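Local coordinates for protein ascorbate-specific PTS system EIIA component (Streptococcus pyogenes serotype M1, PDB 2OQT) that probably acts as the cytoplasmic EIIA component of a sugar phosphotransferase system, relaying phosphoryl groups for ascorbate uptake and phosphorylation, at residues S13-L18 with A82-T87. Sequence-based numbering, arbitrary orientation.
Sequences SIRLGL and ALITLT
Leu18 reaches over Ile84 at roughly a right angle, its CD1 methyl resting 3.8 Å from Ile84 CD1. With Ile84 CG1 between its own backbone N and carbonyl carbon (chi1 79°), that branch carries CD1 to Leu18 and CG2 faces the root of Arg15, 3.8 Å from Arg15 CB. Beyond that root the arginine bends at chi2 (-72°) and departs from the strand pair; its NH1 bonds back to Ile14 O at 2.7 Å, an acceptor lying in the guanidinium plane, and also to Asn12 O. The Leu16 and Thr85 side chains cross obliquely, Leu16 CD2 3.7 Å from Thr85 CG2, while on the face opposite Ile84 the Ile14 and Leu83 side chains meet Leu8 and helix 139-149. Near-parallel axes (8°) and four backbone hydrogen bonds define the pairing. Leu83 O takes Arg15 N at 2.8 Å; past the corner at Gly17, Leu18 N reaches Thr85 O in the carbonyl plane. Thr87 N then meets Leu18 O at 3.0 Å; with these two bonds flanking Leu86, the bridge there is made by Leu18. Helix 23-36 covers Ile84 and Arg15, and strand 97-105 continues the sheet beyond 82-87: a parallel pair within the mixed sheet of an alpha/beta PTS_EIIA_2 domain.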
# COMPACT_ATOMS: atom_id res chain seq x y z
N SER A 13 -9.48 -5.18 0.07
CA SER A 13 -8.02 -5.10 -0.11
C SER A 13 -7.21 -5.08 1.16
O SER A 13 -5.98 -5.02 1.11
CB SER A 13 -7.71 -3.79 -0.77
OG SER A 13 -7.53 -3.98 -2.13
N ILE A 14 -7.89 -5.07 2.29
CA ILE A 14 -7.22 -4.93 3.56
C ILE A 14 -6.81 -6.31 4.07
O ILE A 14 -7.59 -7.27 4.01
CB ILE A 14 -8.10 -4.13 4.54
CG1 ILE A 14 -8.76 -2.94 3.80
CG2 ILE A 14 -7.27 -3.71 5.80
CD1 ILE A 14 -8.96 -1.66 4.59
N ARG A 15 -5.55 -6.43 4.48
CA ARG A 15 -5.06 -7.58 5.24
C ARG A 15 -4.37 -7.09 6.47
O ARG A 15 -3.73 -6.03 6.51
CB ARG A 15 -4.08 -8.45 4.49
CG ARG A 15 -4.57 -8.97 3.18
CD ARG A 15 -5.63 -10.04 3.24
NE ARG A 15 -6.03 -10.35 1.88
CZ ARG A 15 -7.00 -9.71 1.22
NH1 ARG A 15 -7.71 -8.75 1.81
NH2 ARG A 15 -7.27 -10.06 -0.03
N LEU A 16 -4.51 -7.89 7.51
CA LEU A 16 -4.20 -7.46 8.85
C LEU A 16 -3.25 -8.44 9.51
O LEU A 16 -3.52 -9.65 9.55
CB LEU A 16 -5.51 -7.29 9.63
CG LEU A 16 -6.04 -5.87 9.50
CD1 LEU A 16 -7.49 -5.82 9.89
CD2 LEU A 16 -5.21 -4.95 10.39
N GLY A 17 -2.12 -7.90 9.98
CA GLY A 17 -1.18 -8.64 10.83
C GLY A 17 -0.58 -9.81 10.10
O GLY A 17 -0.65 -10.94 10.56
N LEU A 18 -0.00 -9.55 8.94
CA LEU A 18 0.72 -10.59 8.22
C LEU A 18 2.18 -10.58 8.67
O LEU A 18 2.58 -9.71 9.44
CB LEU A 18 0.59 -10.39 6.70
CG LEU A 18 -0.77 -10.13 6.07
CD1 LEU A 18 -0.52 -9.61 4.68
CD2 LEU A 18 -1.66 -11.36 6.03
N ALA A 82 -4.49 -1.43 -2.18
CA ALA A 82 -4.49 -2.50 -1.21
C ALA A 82 -3.89 -1.93 0.08
O ALA A 82 -3.29 -0.86 0.05
CB ALA A 82 -3.72 -3.71 -1.75
N LEU A 83 -4.10 -2.61 1.22
CA LEU A 83 -3.56 -2.16 2.53
C LEU A 83 -3.28 -3.32 3.45
O LEU A 83 -4.19 -4.04 3.89
CB LEU A 83 -4.47 -1.15 3.22
CG LEU A 83 -4.20 -0.58 4.63
CD1 LEU A 83 -2.81 -0.69 5.07
CD2 LEU A 83 -4.59 0.90 4.69
N ILE A 84 -2.01 -3.48 3.76
CA ILE A 84 -1.59 -4.57 4.63
C ILE A 84 -0.79 -4.05 5.83
O ILE A 84 -0.31 -2.91 5.86
CB ILE A 84 -0.90 -5.76 3.86
CG1 ILE A 84 0.56 -5.44 3.51
CG2 ILE A 84 -1.70 -6.13 2.63
CD1 ILE A 84 1.51 -6.64 3.57
N THR A 85 -0.71 -4.89 6.84
CA THR A 85 -0.27 -4.49 8.16
C THR A 85 0.60 -5.64 8.58
O THR A 85 0.25 -6.79 8.36
CB THR A 85 -1.54 -4.23 9.08
OG1 THR A 85 -1.69 -2.81 9.31
CG2 THR A 85 -1.52 -5.02 10.40
N LEU A 86 1.78 -5.31 9.07
CA LEU A 86 2.75 -6.30 9.46
C LEU A 86 2.84 -6.33 10.95
O LEU A 86 2.84 -5.29 11.61
CB LEU A 86 4.13 -5.97 8.90
CG LEU A 86 4.30 -6.18 7.40
CD1 LEU A 86 5.71 -5.75 6.91
CD2 LEU A 86 3.96 -7.60 6.95
N THR A 87 2.90 -7.56 11.45
CA THR A 87 3.30 -7.91 12.80
C THR A 87 4.62 -7.24 13.23
O THR A 87 4.67 -6.51 14.25
CB THR A 87 3.45 -9.44 12.83
OG1 THR A 87 2.21 -10.03 13.23
CG2 THR A 87 4.62 -9.89 13.71